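Local coordinates for SspB protein (Streptomyces clavuligerus, PDB 6JUF) that probably acts as a metal-dependent DNase in the SspABCD-SspE phosphorothioation-based defence of the bacterium against phages, at residues S130-V133 / A134-A138; R61-S64 / R65-L69. One frame throughout, in Å; residues are numbered along the deposited sequence.

Interaction 1: S130-V133 / A134-A138; sequences SWYV and AFHLA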
loop_
_atom_site.group_PDB
_atom_site.type_symbol
_atom_site.label_atom_id
_atom_site.label_comp_id
_atom_site.label_asym_id
_atom_site.label_seq_id
_atom_site.Cartn_x
_atom_site.Cartn_y
_atom_site.Cartn_z
ATOM N N SER B 130 -16.784 -10.231 -13.131
ATOM C CA SER B 130 -16.044 -9.448 -14.154
ATOM C C SER B 130 -14.566 -9.748 -14.108
ATOM O O SER B 130 -13.899 -9.879 -15.159
ATOM C CB SER B 130 -16.318 -7.946 -14.076
ATOM O OG SER B 130 -17.641 -7.692 -14.510
ATOM N N TRP B 131 -14.053 -9.852 -12.887
ATOM C CA TRP B 131 -12.635 -10.267 -12.715
ATOM C C TRP B 131 -12.385 -11.666 -13.213
ATOM O O TRP B 131 -11.356 -11.935 -13.866
ATOM C CB TRP B 131 -12.267 -10.238 -11.222
ATOM C CG TRP B 131 -11.867 -8.849 -10.703
ATOM C CD1 TRP B 131 -10.612 -8.484 -10.289
ATOM C CD2 TRP B 131 -12.733 -7.687 -10.441
ATOM N NE1 TRP B 131 -10.604 -7.187 -9.787
ATOM C CE2 TRP B 131 -11.873 -6.650 -9.888
ATOM C CE3 TRP B 131 -14.114 -7.412 -10.597
ATOM C CZ2 TRP B 131 -12.367 -5.388 -9.530
ATOM C CZ3 TRP B 131 -14.594 -6.150 -10.263
ATOM C CH2 TRP B 131 -13.754 -5.145 -9.763
ATOM N N TYR B 132 -13.288 -12.577 -12.877
ATOM C CA TYR B 132 -13.193 -13.967 -13.369
ATOM C C TYR B 132 -13.172 -14.020 -14.925
ATOM O O TYR B 132 -12.321 -14.668 -15.507
ATOM C CB TYR B 132 -14.311 -14.867 -12.775
ATOM C CG TYR B 132 -14.022 -16.309 -13.118
ATOM C CD1 TYR B 132 -14.479 -16.873 -14.323
ATOM C CD2 TYR B 132 -13.329 -17.130 -12.216
ATOM C CE1 TYR B 132 -14.202 -18.203 -14.626
ATOM C CE2 TYR B 132 -13.026 -18.453 -12.535
ATOM C CZ TYR B 132 -13.445 -18.961 -13.737
ATOM O OH TYR B 132 -13.167 -20.257 -14.037
ATOM N N VAL B 133 -14.055 -13.291 -15.604
ATOM C CA VAL B 133 -13.999 -13.244 -17.084
ATOM C C VAL B 133 -12.638 -12.690 -17.524
ATOM O O VAL B 133 -11.981 -13.254 -18.393
ATOM C CB VAL B 133 -15.127 -12.348 -17.672
ATOM C CG1 VAL B 133 -14.953 -12.267 -19.221
ATOM C CG2 VAL B 133 -16.493 -12.953 -17.346
ATOM N N ALA B 134 -12.218 -11.544 -16.936
ATOM C CA ALA B 134 -11.011 -10.824 -17.403
ATOM C C ALA B 134 -9.790 -11.730 -17.315
ATOM O O ALA B 134 -8.993 -11.799 -18.227
ATOM C CB ALA B 134 -10.758 -9.507 -16.623
ATOM N N PHE B 135 -9.642 -12.415 -16.187
ATOM C CA PHE B 135 -8.466 -13.296 -16.013
ATOM C C PHE B 135 -8.620 -14.652 -16.668
ATOM O O PHE B 135 -7.588 -15.164 -17.212
ATOM C CB PHE B 135 -8.108 -13.451 -14.534
ATOM C CG PHE B 135 -7.415 -12.234 -13.977
ATOM C CD1 PHE B 135 -6.032 -12.189 -13.935
ATOM C CD2 PHE B 135 -8.144 -11.123 -13.535
ATOM C CE1 PHE B 135 -5.361 -11.058 -13.440
ATOM C CE2 PHE B 135 -7.474 -10.004 -13.024
ATOM C CZ PHE B 135 -6.100 -9.936 -13.027
ATOM N N HIS B 136 -9.808 -15.268 -16.609
ATOM C CA HIS B 136 -9.923 -16.705 -16.937
ATOM C C HIS B 136 -10.679 -17.037 -18.209
ATOM O O HIS B 136 -10.499 -18.120 -18.748
ATOM C CB HIS B 136 -10.579 -17.415 -15.753
ATOM C CG HIS B 136 -9.689 -17.446 -14.530
ATOM N ND1 HIS B 136 -8.480 -18.024 -14.549
ATOM C CD2 HIS B 136 -9.894 -17.010 -13.236
ATOM C CE1 HIS B 136 -7.886 -17.928 -13.344
ATOM N NE2 HIS B 136 -8.755 -17.303 -12.516
ATOM N N LEU B 137 -11.540 -16.132 -18.684
ATOM C CA LEU B 137 -12.436 -16.468 -19.852
ATOM C C LEU B 137 -12.211 -15.642 -21.112
ATOM O O LEU B 137 -12.512 -16.100 -22.213
ATOM C CB LEU B 137 -13.919 -16.407 -19.459
ATOM C CG LEU B 137 -14.345 -17.394 -18.342
ATOM C CD1 LEU B 137 -15.815 -17.246 -17.967
ATOM C CD2 LEU B 137 -14.141 -18.817 -18.754
ATOM N N ALA B 138 -11.612 -14.475 -20.973
ATOM C CA ALA B 138 -11.403 -13.605 -22.145
ATOM C C ALA B 138 -10.434 -14.243 -23.115
ATOM O O ALA B 138 -9.451 -14.860 -22.676
ATOM C CB ALA B 138 -10.877 -12.209 -21.736
#

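Interaction 2: R61-S64 / R65-L69; sequences RYWS and RAFKL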
loop_
_atom_site.group_PDB
_atom_site.type_symbol
_atom_site.label_atom_id
_atom_site.label_comp_id
_atom_site.label_asym_id
_atom_site.label_seq_id
_atom_site.Cartn_x
_atom_site.Cartn_y
_atom_site.Cartn_z
ATOM N N ARG B 61 -18.053 -3.451 2.780
ATOM C CA ARG B 61 -18.705 -4.729 3.029
ATOM C C ARG B 61 -18.454 -5.718 1.878
ATOM O O ARG B 61 -18.083 -6.895 2.116
ATOM C CB ARG B 61 -20.203 -4.442 3.201
ATOM C CG ARG B 61 -21.113 -5.688 3.378
ATOM C CD ARG B 61 -22.570 -5.225 3.383
ATOM N NE ARG B 61 -23.460 -6.350 3.426
ATOM C CZ ARG B 61 -24.774 -6.218 3.615
ATOM N NH1 ARG B 61 -25.278 -4.981 3.797
ATOM N NH2 ARG B 61 -25.551 -7.295 3.627
ATOM N N TYR B 62 -18.642 -5.234 0.634
ATOM C CA TYR B 62 -18.467 -6.021 -0.571
ATOM C C TYR B 62 -17.042 -6.616 -0.636
ATOM O O TYR B 62 -16.849 -7.786 -0.885
ATOM C CB TYR B 62 -18.800 -5.179 -1.830
ATOM C CG TYR B 62 -18.351 -5.922 -3.073
ATOM C CD1 TYR B 62 -19.141 -6.918 -3.662
ATOM C CD2 TYR B 62 -17.073 -5.632 -3.631
ATOM C CE1 TYR B 62 -18.666 -7.638 -4.753
ATOM C CE2 TYR B 62 -16.619 -6.347 -4.752
ATOM C CZ TYR B 62 -17.442 -7.360 -5.289
ATOM O OH TYR B 62 -16.976 -8.089 -6.357
ATOM N N TRP B 63 -16.056 -5.765 -0.387
ATOM C CA TRP B 63 -14.654 -6.182 -0.553
ATOM C C TRP B 63 -14.331 -7.257 0.462
ATOM O O TRP B 63 -13.613 -8.213 0.158
ATOM C CB TRP B 63 -13.648 -5.037 -0.535
ATOM C CG TRP B 63 -13.628 -4.301 -1.821
ATOM C CD1 TRP B 63 -13.866 -2.952 -2.034
ATOM C CD2 TRP B 63 -13.310 -4.875 -3.141
ATOM N NE1 TRP B 63 -13.753 -2.649 -3.409
ATOM C CE2 TRP B 63 -13.408 -3.768 -4.110
ATOM C CE3 TRP B 63 -12.924 -6.154 -3.597
ATOM C CZ2 TRP B 63 -13.184 -3.962 -5.480
ATOM C CZ3 TRP B 63 -12.695 -6.323 -4.983
ATOM C CH2 TRP B 63 -12.824 -5.258 -5.882
ATOM N N SER B 64 -14.823 -7.114 1.692
ATOM C CA SER B 64 -14.566 -8.198 2.685
ATOM C C SER B 64 -15.164 -9.541 2.239
ATOM O O SER B 64 -14.479 -10.558 2.375
ATOM C CB SER B 64 -15.204 -7.833 4.013
ATOM O OG SER B 64 -14.319 -6.947 4.663
ATOM N N ARG B 65 -16.410 -9.553 1.715
ATOM C CA ARG B 65 -17.053 -10.781 1.221
ATOM C C ARG B 65 -16.256 -11.317 0.013
ATOM O O ARG B 65 -15.996 -12.504 -0.110
ATOM C CB ARG B 65 -18.487 -10.422 0.850
ATOM C CG ARG B 65 -19.555 -11.503 0.650
ATOM C CD ARG B 65 -20.919 -10.784 0.640
ATOM N NE ARG B 65 -21.332 -10.013 -0.606
ATOM C CZ ARG B 65 -21.958 -8.807 -0.659
ATOM N NH1 ARG B 65 -22.222 -8.103 0.452
ATOM N NH2 ARG B 65 -22.280 -8.260 -1.809
ATOM N N ALA B 66 -15.890 -10.389 -0.871
ATOM C CA ALA B 66 -15.272 -10.799 -2.193
ATOM C C ALA B 66 -13.907 -11.416 -1.979
ATOM O O ALA B 66 -13.470 -12.319 -2.693
ATOM C CB ALA B 66 -15.161 -9.556 -3.104
ATOM N N PHE B 67 -13.200 -10.909 -0.980
ATOM C CA PHE B 67 -11.840 -11.461 -0.672
ATOM C C PHE B 67 -11.958 -12.692 0.250
ATOM O O PHE B 67 -10.937 -13.239 0.675
ATOM C CB PHE B 67 -10.900 -10.399 -0.038
ATOM C CG PHE B 67 -10.294 -9.466 -1.059
ATOM C CD1 PHE B 67 -9.418 -9.964 -2.035
ATOM C CD2 PHE B 67 -10.617 -8.121 -1.060
ATOM C CE1 PHE B 67 -8.861 -9.099 -2.970
ATOM C CE2 PHE B 67 -10.099 -7.264 -1.996
ATOM C CZ PHE B 67 -9.218 -7.733 -2.982
ATOM N N LYS B 68 -13.176 -13.150 0.519
ATOM C CA LYS B 68 -13.403 -14.362 1.344
ATOM C C LYS B 68 -12.996 -14.136 2.782
ATOM O O LYS B 68 -12.587 -15.073 3.508
ATOM C CB LYS B 68 -12.766 -15.638 0.734
ATOM C CG LYS B 68 -13.001 -15.843 -0.765
ATOM C CD LYS B 68 -14.438 -15.856 -1.227
ATOM C CE LYS B 68 -14.651 -16.616 -2.548
ATOM N NZ LYS B 68 -13.810 -16.081 -3.646
ATOM N N LEU B 69 -13.098 -12.874 3.213
ATOM C CA LEU B 69 -12.746 -12.475 4.569
ATOM C C LEU B 69 -13.971 -12.444 5.456
ATOM O O LEU B 69 -13.856 -12.475 6.687
ATOM C CB LEU B 69 -12.048 -11.093 4.567
ATOM C CG LEU B 69 -10.727 -11.073 3.763
ATOM C CD1 LEU B 69 -10.282 -9.631 3.590
ATOM C CD2 LEU B 69 -9.571 -11.811 4.435
#

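Interaction 1: S130-V133 / A134-A138
The last two turns of helix 129-137 set the phenol ring of Y132 against H136 and L137. The methylene CB of H136 lies over one face of the Y132 ring in a CH-pi contact, 3.9 Å from the centroid of that ring and 16° off its normal. Beside it, imidazole CD2 of H136 reaches Y132 CE2 at 3.5 Å, the two rings meeting obliquely with planes at 45°. With CG turned anti to the backbone N (chi1 -170°), the Y132 ring leans along the helix toward its C-terminal end, where L137 CG comes to 3.8 Å from Y132 CE1 and L137 CD1 lies at the ring edge. The alpha-helical bonding widens here into a pi-type turn: V133 O accepts from both L137 N and A138 N, each at 2.9 Å, so that a single carbonyl serves two successive amides. Two residues earlier, F135 N donates to W131 O, and the same oxygen sits in plane at the edge of the F135 ring, 3.3 Å from F135 CD2. Helix 5-9 packs on Y132, V133 and L137, whereas W131 faces helix 166-180, whose D172 accepts a hydrogen bond from S130 OG.

Interaction 2: R61-S64 / R65-L69
Two aromatic side chains, Y62 and W63, receive A66, the last residue of helix 57-66, and F67, the first to leave it. The methyl CB of A66 stands over one face of the Y62 ring, offset toward its rim, 3.8 Å from Y62 CZ, and it also reaches W63 CE3 at 4.1 Å. F67 meets the six-membered ring of the indole on the side nearer CG: F67 CE2 approaches W63 CE3 to 3.4 Å, but the rings are slid apart, with planes at 30°, and barely overlap. The ring of F67 reaches the indole because its CG lies beside its own backbone N (chi1 -80°).

Just after A66 the helix stops in a Schellman motif. K68, with positive phi, is the C-prime residue; L69 N turns back to S64 O at 2.8 Å, and K68 N bonds to R65 O at 3.0 Å. This closes the helix just ahead of strand 70-74.

On another side of the helix R61 and R65 converge, R65 NH1 lying 3.7 Å from R61 NE with the guanidinium planes nearly perpendicular (88°). The approach is consistent with E72 on that strand, whose OE2 forms salt bridges with both nitrogens and probably offsets their like charge. R65 is bent at chi3, bringing NH2 to the edge of the Y62 ring, 3.9 Å from Y62 CD1. Farther out, W127 accepts a hydrogen bond from Y62 OH through its carbonyl, and its ring makes a cation-pi contact with R65. The F20 carbonyl holds W63 NE1, and L117 of helix 107-118 packs on W63, A66 and F67.

In the fold
Interaction 2 comes first along the chain, ending helix 57-66 ahead of strand 70-74; interaction 1 follows at the end of helix 129-137, ahead of strand 142-144. Their centres are 18 Å apart, yet the two indoles meet, W131 CZ2 lying 3.7 Å from W63 CH2. Helix 107-118 joins them as well: its L117 touches both tryptophans. Both contacts are buried within the DUF4007 range of a single chain. The side chain of E18, a magnesium-binding residue with no metal bound to it in this chain, is about 8 Å from that of Y62 and about 11 Å from that of W131, which places both helix ends in the neighbourhood of the metal site.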